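Local atomic coordinates of thiamine-binding periplasmic protein (Escherichia coli, PDB entry 2QRY), a protein that binds thiamine, thiamine phosphate and thiamine diphosphate with high affinity in the periplasm and serves the ThiBPQ ABC transporter in thiamine import. Residues 126-131 / 214-219; 170-175 / 242-247. All coordinates share one frame; numbering follows the deposited sequence.

Contact 1 (126-131 / 214-219). With TPS (thiamin phosphate), chain E.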
ATOM      1  N   GLY A 126       5.979  -4.012   1.551  1.00 17.51           N
ATOM      2  CA  GLY A 126       6.937  -2.939   1.395  1.00 18.31           C
ATOM      3  C   GLY A 126       7.041  -2.090   2.641  1.00 19.28           C
ATOM      4  O   GLY A 126       6.478  -2.423   3.688  1.00 20.34           O
ATOM      5  N   TYR A 127       7.762  -0.981   2.526  1.00 19.49           N
ATOM      6  CA  TYR A 127       7.951  -0.086   3.648  1.00 20.01           C
ATOM      7  C   TYR A 127       7.711   1.352   3.223  1.00 19.81           C
ATOM      8  O   TYR A 127       8.308   1.835   2.261  1.00 18.54           O
ATOM      9  CB  TYR A 127       9.368  -0.243   4.187  1.00 22.70           C
ATOM     10  CG  TYR A 127       9.696  -1.672   4.554  1.00 27.04           C
ATOM     11  CD1 TYR A 127       9.326  -2.195   5.795  1.00 28.28           C
ATOM     12  CD2 TYR A 127      10.347  -2.514   3.648  1.00 26.55           C
ATOM     13  CE1 TYR A 127       9.597  -3.527   6.128  1.00 30.02           C
ATOM     14  CE2 TYR A 127      10.617  -3.843   3.969  1.00 30.57           C
ATOM     15  CZ  TYR A 127      10.239  -4.340   5.213  1.00 30.66           C
ATOM     16  OH  TYR A 127      10.509  -5.649   5.541  1.00 35.04           O
ATOM     17  N   PHE A 128       6.820   2.032   3.939  1.00 17.70           N
ATOM     18  CA  PHE A 128       6.522   3.418   3.634  1.00 17.05           C
ATOM     19  C   PHE A 128       7.753   4.263   3.928  1.00 16.48           C
ATOM     20  O   PHE A 128       8.459   4.040   4.915  1.00 14.99           O
ATOM     21  CB  PHE A 128       5.345   3.921   4.476  1.00 14.51           C
ATOM     22  CG  PHE A 128       4.093   3.114   4.310  1.00 13.85           C
ATOM     23  CD1 PHE A 128       3.472   3.015   3.067  1.00 13.13           C
ATOM     24  CD2 PHE A 128       3.537   2.450   5.398  1.00 11.06           C
ATOM     25  CE1 PHE A 128       2.317   2.264   2.912  1.00 11.19           C
ATOM     26  CE2 PHE A 128       2.378   1.695   5.253  1.00 11.95           C
ATOM     27  CZ  PHE A 128       1.766   1.600   4.009  1.00 12.46           C
ATOM     28  N   ALA A 129       8.002   5.235   3.063  1.00 15.54           N
ATOM     29  CA  ALA A 129       9.141   6.113   3.231  1.00 16.26           C
ATOM     30  C   ALA A 129       8.950   7.378   2.404  1.00 16.58           C
ATOM     31  O   ALA A 129       8.196   7.386   1.430  1.00 14.42           O
ATOM     32  CB  ALA A 129      10.410   5.394   2.796  1.00 15.70           C
ATOM     33  N   PHE A 130       9.632   8.447   2.799  1.00 16.82           N
ATOM     34  CA  PHE A 130       9.547   9.685   2.055  1.00 17.60           C
ATOM     35  C   PHE A 130      10.579   9.682   0.945  1.00 17.32           C
ATOM     36  O   PHE A 130      11.765   9.452   1.183  1.00 18.54           O
ATOM     37  CB  PHE A 130       9.768  10.888   2.969  1.00 18.91           C
ATOM     38  CG  PHE A 130       8.592  11.206   3.839  1.00 16.70           C
ATOM     39  CD1 PHE A 130       8.464  10.636   5.097  1.00 18.37           C
ATOM     40  CD2 PHE A 130       7.612  12.080   3.399  1.00 17.13           C
ATOM     41  CE1 PHE A 130       7.369  10.937   5.909  1.00 17.54           C
ATOM     42  CE2 PHE A 130       6.512  12.386   4.206  1.00 16.42           C
ATOM     43  CZ  PHE A 130       6.396  11.809   5.463  1.00 16.35           C
ATOM     44  N   VAL A 131      10.115   9.914  -0.276  1.00 17.34           N
ATOM     45  CA  VAL A 131      10.995   9.953  -1.440  1.00 16.52           C
ATOM     46  C   VAL A 131      11.330  11.391  -1.805  1.00 18.11           C
ATOM     47  O   VAL A 131      10.492  12.287  -1.659  1.00 17.54           O
ATOM     48  CB  VAL A 131      10.335   9.282  -2.654  1.00 16.70           C
ATOM     49  CG1 VAL A 131      11.136   9.577  -3.914  1.00 17.72           C
ATOM     50  CG2 VAL A 131      10.242   7.781  -2.426  1.00 14.80           C
ATOM     51  N   LEU A 214       9.543  16.429  -0.815  1.00 22.61           N
ATOM     52  CA  LEU A 214       9.336  15.050  -0.390  1.00 21.76           C
ATOM     53  C   LEU A 214       7.873  14.626  -0.512  1.00 22.46           C
ATOM     54  O   LEU A 214       6.969  15.463  -0.446  1.00 21.96           O
ATOM     55  CB  LEU A 214       9.770  14.891   1.069  1.00 21.89           C
ATOM     56  CG  LEU A 214      11.207  15.255   1.445  1.00 22.03           C
ATOM     57  CD1 LEU A 214      11.210  16.158   2.669  1.00 22.56           C
ATOM     58  CD2 LEU A 214      11.995  13.989   1.709  1.00 22.33           C
ATOM     59  N   VAL A 215       7.662  13.321  -0.700  1.00 21.67           N
ATOM     60  CA  VAL A 215       6.325  12.718  -0.774  1.00 21.87           C
ATOM     61  C   VAL A 215       6.343  11.375  -0.077  1.00 19.73           C
ATOM     62  O   VAL A 215       7.307  10.613  -0.216  1.00 18.51           O
ATOM     63  CB  VAL A 215       5.842  12.392  -2.205  1.00 23.89           C
ATOM     64  CG1 VAL A 215       5.079  13.558  -2.774  1.00 28.19           C
ATOM     65  CG2 VAL A 215       7.021  11.977  -3.081  1.00 22.13           C
ATOM     66  N   LEU A 216       5.281  11.070   0.661  1.00 18.41           N
ATOM     67  CA  LEU A 216       5.219   9.775   1.314  1.00 17.38           C
ATOM     68  C   LEU A 216       5.000   8.718   0.235  1.00 15.93           C
ATOM     69  O   LEU A 216       4.044   8.797  -0.531  1.00 13.29           O
ATOM     70  CB  LEU A 216       4.074   9.699   2.311  1.00 16.38           C
ATOM     71  CG  LEU A 216       4.209   8.339   2.989  1.00 19.28           C
ATOM     72  CD1 LEU A 216       4.383   8.547   4.468  1.00 23.92           C
ATOM     73  CD2 LEU A 216       3.029   7.442   2.659  1.00 17.94           C
ATOM     74  N   SER A 217       5.901   7.746   0.169  1.00 17.35           N
ATOM     75  CA  SER A 217       5.800   6.673  -0.816  1.00 18.61           C
ATOM     76  C   SER A 217       6.402   5.380  -0.251  1.00 19.41           C
ATOM     77  O   SER A 217       6.131   5.030   0.900  1.00 21.20           O
ATOM     78  CB  SER A 217       6.505   7.078  -2.118  1.00 17.31           C
ATOM     79  OG  SER A 217       6.102   6.247  -3.196  1.00 16.15           O
ATOM     80  N   TYR A 218       7.221   4.681  -1.037  1.00 18.46           N
ATOM     81  CA  TYR A 218       7.816   3.423  -0.583  1.00 18.36           C
ATOM     82  C   TYR A 218       9.330   3.291  -0.767  1.00 19.44           C
ATOM     83  O   TYR A 218       9.908   3.897  -1.672  1.00 21.25           O
ATOM     84  CB  TYR A 218       7.154   2.249  -1.295  1.00 17.96           C
ATOM     85  CG  TYR A 218       5.700   2.047  -0.947  1.00 18.16           C
ATOM     86  CD1 TYR A 218       4.709   2.836  -1.528  1.00 16.38           C
ATOM     87  CD2 TYR A 218       5.311   1.042  -0.058  1.00 17.10           C
ATOM     88  CE1 TYR A 218       3.368   2.622  -1.243  1.00 18.82           C
ATOM     89  CE2 TYR A 218       3.966   0.824   0.242  1.00 18.19           C
ATOM     90  CZ  TYR A 218       3.003   1.618  -0.358  1.00 18.22           C
ATOM     91  OH  TYR A 218       1.676   1.409  -0.085  1.00 18.62           O
ATOM     92  N   THR A 219       9.964   2.471   0.072  1.00 16.98           N
ATOM     93  CA  THR A 219      11.411   2.272  -0.020  1.00 18.47           C
ATOM     94  C   THR A 219      11.791   1.720  -1.384  1.00 18.33           C
ATOM     95  O   THR A 219      12.949   1.774  -1.774  1.00 19.59           O
ATOM     96  CB  THR A 219      11.952   1.271   1.039  1.00 18.00           C
ATOM     97  OG1 THR A 219      11.271   0.013   0.916  1.00 15.99           O
ATOM     98  CG2 THR A 219      11.774   1.823   2.441  1.00 18.91           C
TER
HETATM   99  CM2 TPS E 400       6.980   4.405  -8.326  1.00 16.66           C
HETATM  100  N3  TPS E 400       2.329   1.647  -4.589  1.00 21.75           N
HETATM  101  C2  TPS E 400       2.050   2.873  -4.987  1.00 22.35           C
HETATM  102  S1  TPS E 400       0.535   3.225  -4.244  1.00 22.37           S
HETATM  103  C5  TPS E 400       0.319   1.685  -3.399  1.00 21.14           C
HETATM  104  C4  TPS E 400       1.456   0.998  -3.768  1.00 21.84           C
HETATM  105  CM4 TPS E 400       1.707  -0.417  -3.261  1.00 22.85           C
HETATM  106  C6  TPS E 400      -0.856   1.363  -2.528  1.00 23.99           C
HETATM  107  C7  TPS E 400      -1.716   2.611  -2.732  1.00 25.37           C
HETATM  108  O7  TPS E 400      -2.916   2.624  -1.969  1.00 31.10           O
HETATM  109  N1A TPS E 400       6.352   3.364  -6.188  1.00 18.69           N
HETATM  110  C2A TPS E 400       6.095   3.509  -7.490  1.00 18.59           C
HETATM  111  N3A TPS E 400       5.071   2.880  -8.062  1.00 15.76           N
HETATM  112  C4A TPS E 400       4.255   2.073  -7.350  1.00 17.52           C
HETATM  113  N4A TPS E 400       3.195   1.435  -7.969  1.00 17.56           N
HETATM  114  C5A TPS E 400       4.498   1.893  -5.951  1.00 19.40           C
HETATM  115  C6A TPS E 400       5.593   2.582  -5.404  1.00 19.13           C
HETATM  116  C7A TPS E 400       3.619   0.995  -5.047  1.00 19.07           C
HETATM  117  P1  TPS E 400      -3.672   4.006  -2.334  1.00 24.68           P
HETATM  118  O1  TPS E 400      -2.712   5.202  -2.082  1.00 27.25           O
HETATM  119  O2  TPS E 400      -5.020   4.157  -1.520  1.00 31.77           O
HETATM  120  O3  TPS E 400      -4.021   3.982  -3.838  1.00 24.66           O
HETATM  121  O   HOH W   1       8.908  -0.764   0.058  1.00 19.20           O
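Tyr218 carries this contact: the ring of Phe128 lies beside it, the two side chains pointing the same way with their planes turned by 50°, and Phe128 CE1 comes within 3.4 Å of Tyr218 CZ. In both residues CG lies anti to the carbonyl carbon (chi1 -66° in Tyr218, -57° in Phe128), and this shared setting runs the rings side by side. CD1 of Phe128 sits over one face of the Tyr218 ring. The same tyrosine meets the thiazolium ring of thiamin phosphate, with Tyr218 CE1 at 3.6 Å from C4 of the ligand, while its hydroxyl is hydrogen-bonded to Gln246. Further along, Phe130 and Leu216 share one face of the sheet, and CD1 of Leu216 makes a CH-pi contact 4.3 Å from the centroid of the Phe130 ring. Ala129, Val131, Val215 and Ser217 point to the opposite face, where Val131 CG2 packs on Ser217 CB.

Between the two faces runs an antiparallel ladder. Ser217 and Ala129 form a hydrogen-bonded pair, Ser217 N giving to Ala129 O at 2.6 Å, and Val131 and Val215 form the next. Past the strand end, Thr219 N reaches Tyr127 O at 2.8 Å. A water accepts from Tyr127 N and is also hydrogen-bonded to Thr219 OG1. Ser217 OG is held by Ser221 and Trp200, both thiamine-binding residues. Phe128 and Gln246 thus hold the Tyr218 ring beside the thiazolium in this complex, where its pi electrons may help to offset the positive charge.

Contact 2 (170-175 / 242-247)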
ATOM      1  N   LEU A 170       1.363   6.397   7.059  1.00 15.73           N
ATOM      2  CA  LEU A 170       2.025   7.545   7.665  1.00 16.16           C
ATOM      3  C   LEU A 170       1.367   7.914   8.997  1.00 16.58           C
ATOM      4  O   LEU A 170       2.049   8.294   9.940  1.00 16.45           O
ATOM      5  CB  LEU A 170       1.983   8.755   6.730  1.00 14.49           C
ATOM      6  CG  LEU A 170       2.602  10.031   7.310  1.00 15.95           C
ATOM      7  CD1 LEU A 170       4.041   9.757   7.725  1.00 15.85           C
ATOM      8  CD2 LEU A 170       2.544  11.151   6.280  1.00 13.83           C
ATOM      9  N   LEU A 171       0.045   7.806   9.071  1.00 16.12           N
ATOM     10  CA  LEU A 171      -0.657   8.121  10.311  1.00 18.08           C
ATOM     11  C   LEU A 171      -0.160   7.211  11.430  1.00 19.03           C
ATOM     12  O   LEU A 171       0.133   7.680  12.527  1.00 20.01           O
ATOM     13  CB  LEU A 171      -2.173   7.933  10.161  1.00 17.33           C
ATOM     14  CG  LEU A 171      -2.974   8.143  11.458  1.00 19.14           C
ATOM     15  CD1 LEU A 171      -3.373   9.611  11.596  1.00 13.53           C
ATOM     16  CD2 LEU A 171      -4.225   7.267  11.447  1.00 19.04           C
ATOM     17  N   LEU A 172      -0.041   5.916  11.143  1.00 17.32           N
ATOM     18  CA  LEU A 172       0.400   4.961  12.157  1.00 18.88           C
ATOM     19  C   LEU A 172       1.889   5.090  12.451  1.00 20.38           C
ATOM     20  O   LEU A 172       2.331   4.900  13.589  1.00 21.50           O
ATOM     21  CB  LEU A 172       0.052   3.539  11.714  1.00 17.12           C
ATOM     22  CG  LEU A 172      -1.437   3.382  11.369  1.00 18.04           C
ATOM     23  CD1 LEU A 172      -1.682   2.039  10.707  1.00 16.23           C
ATOM     24  CD2 LEU A 172      -2.286   3.543  12.627  1.00 16.61           C
ATOM     25  N   TRP A 173       2.654   5.436  11.424  1.00 20.33           N
ATOM     26  CA  TRP A 173       4.090   5.611  11.561  1.00 21.25           C
ATOM     27  C   TRP A 173       4.354   6.742  12.544  1.00 21.50           C
ATOM     28  O   TRP A 173       5.182   6.615  13.447  1.00 23.20           O
ATOM     29  CB  TRP A 173       4.693   5.933  10.202  1.00 20.26           C
ATOM     30  CG  TRP A 173       6.182   5.946  10.174  1.00 21.21           C
ATOM     31  CD1 TRP A 173       7.033   5.403  11.098  1.00 21.49           C
ATOM     32  CD2 TRP A 173       7.006   6.432   9.105  1.00 21.58           C
ATOM     33  NE1 TRP A 173       8.339   5.515  10.662  1.00 22.63           N
ATOM     34  CE2 TRP A 173       8.347   6.142   9.442  1.00 22.59           C
ATOM     35  CE3 TRP A 173       6.739   7.082   7.891  1.00 21.26           C
ATOM     36  CZ2 TRP A 173       9.418   6.480   8.607  1.00 23.32           C
ATOM     37  CZ3 TRP A 173       7.805   7.420   7.062  1.00 21.41           C
ATOM     38  CH2 TRP A 173       9.127   7.116   7.426  1.00 22.25           C
HETATM   39  N   MSE A 174       3.646   7.850  12.364  1.00 21.25           N
HETATM   40  CA  MSE A 174       3.777   8.993  13.254  1.00 21.01           C
HETATM   41  C   MSE A 174       3.351   8.601  14.677  1.00 21.56           C
HETATM   42  O   MSE A 174       3.957   9.030  15.662  1.00 22.48           O
HETATM   43  CB  MSE A 174       2.896  10.140  12.763  1.00 24.17           C
HETATM   44  CG  MSE A 174       3.404  10.857  11.520  1.00 26.81           C
HETATM   45 SE   MSE A 174       4.779  12.155  11.946  1.00 36.24          SE
HETATM   46  CE  MSE A 174       3.644  13.625  12.517  1.00 23.93           C
ATOM     47  N   GLN A 175       2.301   7.792  14.777  1.00 20.00           N
ATOM     48  CA  GLN A 175       1.793   7.354  16.074  1.00 22.03           C
ATOM     49  C   GLN A 175       2.852   6.531  16.822  1.00 22.16           C
ATOM     50  O   GLN A 175       3.025   6.669  18.035  1.00 21.95           O
ATOM     51  CB  GLN A 175       0.520   6.521  15.885  1.00 22.80           C
ATOM     52  CG  GLN A 175      -0.173   6.181  17.179  1.00 20.78           C
ATOM     53  CD  GLN A 175      -0.742   7.403  17.871  1.00 22.14           C
ATOM     54  OE1 GLN A 175      -0.865   7.427  19.088  1.00 23.94           O
ATOM     55  NE2 GLN A 175      -1.108   8.418  17.094  1.00 19.52           N
ATOM     56  N   GLY A 242      13.095   3.721  12.126  1.00 23.24           N
ATOM     57  CA  GLY A 242      12.690   2.493  11.471  1.00 21.14           C
ATOM     58  C   GLY A 242      11.471   2.815  10.617  1.00 21.80           C
ATOM     59  O   GLY A 242      10.957   3.933  10.681  1.00 20.67           O
ATOM     60  N   HIS A 243      11.001   1.849   9.834  1.00 20.93           N
ATOM     61  CA  HIS A 243       9.859   2.067   8.952  1.00 20.64           C
ATOM     62  C   HIS A 243       8.679   1.121   9.175  1.00 21.33           C
ATOM     63  O   HIS A 243       8.849  -0.024   9.610  1.00 20.69           O
ATOM     64  CB  HIS A 243      10.330   1.990   7.503  1.00 20.42           C
ATOM     65  CG  HIS A 243      11.328   3.049   7.150  1.00 22.05           C
ATOM     66  ND1 HIS A 243      11.084   4.015   6.196  1.00 21.23           N
ATOM     67  CD2 HIS A 243      12.544   3.336   7.673  1.00 20.66           C
ATOM     68  CE1 HIS A 243      12.105   4.852   6.150  1.00 20.23           C
ATOM     69  NE2 HIS A 243      13.004   4.464   7.036  1.00 21.02           N
ATOM     70  N   TYR A 244       7.483   1.619   8.871  1.00 20.40           N
ATOM     71  CA  TYR A 244       6.259   0.852   9.044  1.00 21.01           C
ATOM     72  C   TYR A 244       6.059  -0.128   7.899  1.00 20.81           C
ATOM     73  O   TYR A 244       6.213   0.223   6.731  1.00 19.99           O
ATOM     74  CB  TYR A 244       5.054   1.793   9.157  1.00 20.77           C
ATOM     75  CG  TYR A 244       3.854   1.147   9.810  1.00 20.03           C
ATOM     76  CD1 TYR A 244       3.102   0.181   9.136  1.00 20.86           C
ATOM     77  CD2 TYR A 244       3.484   1.478  11.119  1.00 19.35           C
ATOM     78  CE1 TYR A 244       2.004  -0.443   9.749  1.00 19.85           C
ATOM     79  CE2 TYR A 244       2.393   0.864  11.739  1.00 18.06           C
ATOM     80  CZ  TYR A 244       1.659  -0.094  11.047  1.00 19.20           C
ATOM     81  OH  TYR A 244       0.576  -0.699  11.645  1.00 20.63           O
ATOM     82  N   LEU A 245       5.703  -1.358   8.249  1.00 20.64           N
ATOM     83  CA  LEU A 245       5.513  -2.414   7.266  1.00 20.91           C
ATOM     84  C   LEU A 245       4.108  -2.528   6.718  1.00 22.02           C
ATOM     85  O   LEU A 245       3.125  -2.445   7.462  1.00 22.40           O
ATOM     86  CB  LEU A 245       5.905  -3.766   7.870  1.00 21.27           C
ATOM     87  CG  LEU A 245       5.507  -5.024   7.087  1.00 22.60           C
ATOM     88  CD1 LEU A 245       6.328  -5.149   5.811  1.00 21.96           C
ATOM     89  CD2 LEU A 245       5.733  -6.247   7.972  1.00 24.80           C
ATOM     90  N   GLN A 246       4.020  -2.727   5.407  1.00 22.07           N
ATOM     91  CA  GLN A 246       2.736  -2.917   4.759  1.00 21.01           C
ATOM     92  C   GLN A 246       2.741  -4.241   4.009  1.00 21.91           C
ATOM     93  O   GLN A 246       3.678  -4.554   3.272  1.00 22.24           O
ATOM     94  CB  GLN A 246       2.409  -1.800   3.757  1.00 20.18           C
ATOM     95  CG  GLN A 246       1.051  -2.028   3.085  1.00 20.26           C
ATOM     96  CD  GLN A 246       0.771  -1.100   1.914  1.00 23.50           C
ATOM     97  OE1 GLN A 246       1.528  -1.055   0.939  1.00 23.95           O
ATOM     98  NE2 GLN A 246      -0.331  -0.363   1.998  1.00 21.09           N
ATOM     99  N   VAL A 247       1.686  -5.017   4.213  1.00 21.99           N
ATOM    100  CA  VAL A 247       1.516  -6.276   3.520  1.00 22.68           C
ATOM    101  C   VAL A 247       0.154  -6.124   2.875  1.00 23.44           C
ATOM    102  O   VAL A 247      -0.860  -6.097   3.564  1.00 24.66           O
ATOM    103  CB  VAL A 247       1.479  -7.485   4.485  1.00 23.28           C
ATOM    104  CG1 VAL A 247       1.208  -8.752   3.700  1.00 20.43           C
ATOM    105  CG2 VAL A 247       2.796  -7.600   5.244  1.00 21.67           C
TER
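The buried hydroxyl of Tyr244 is gripped by two groups, Asn88 OD1 and the backbone N of Phe308, and across the contact CD1 of Leu172 approaches it, at 3.7 Å from Tyr244 OH. Tyr244 points toward the helix, and its CE2 lies 3.6 Å from Leu172 CB. On the helix side Leu172 also touches Trp320 of helix 310-328.

The other half of the contact belongs to Trp173. The carbonyl oxygen of Gly242 accepts its indole N-H, Trp173 NE1 to Gly242 O 3.1 Å, a bond that crosses from the helix to the residue just before the strand and is bent, 136° at the hydrogen. A chi1 of -172° extends the indole away from its own backbone N and over to Gly242. Beyond this bond the six-membered ring runs alongside the imidazole of His243, the planes turned by 38°, with Trp173 CZ2 over one face of the imidazole and 3.8 Å from His243 ND1. Neither nitrogen of that imidazole relies on the indole: ND1 is hydrogen-bonded to Phe128 O and NE2 to Phe239 N. Helix and strand are therefore joined directly by one indole bond, while hydrogen bonds to other parts of the chain fix the rings of His243 and Tyr244, and the side chains of Trp173 and Leu172 lie against these two held rings.

In the fold
The centres of contacts 1 and 2 lie about 10 Å apart, and their segments alternate along the chain: 126-131, 170-175, 214-219, 242-247. Strand 121-133 is the shared element, pairing antiparallel with 214-218 in contact 1 and also with 243-252, the strand of contact 2. Two probable side-chain hydrogen bonds tie the contacts directly, one from Gln246 and one from His243, and Leu170 of helix 165-178 packs on Leu216. Contact 1 reaches the bound ligand, whereas the side chain of Tyr244 is about 12 Å from the thiamin phosphate. Contact 2 is thus a layer behind the pocket, where a helix covers the sheet of this solute-binding protein.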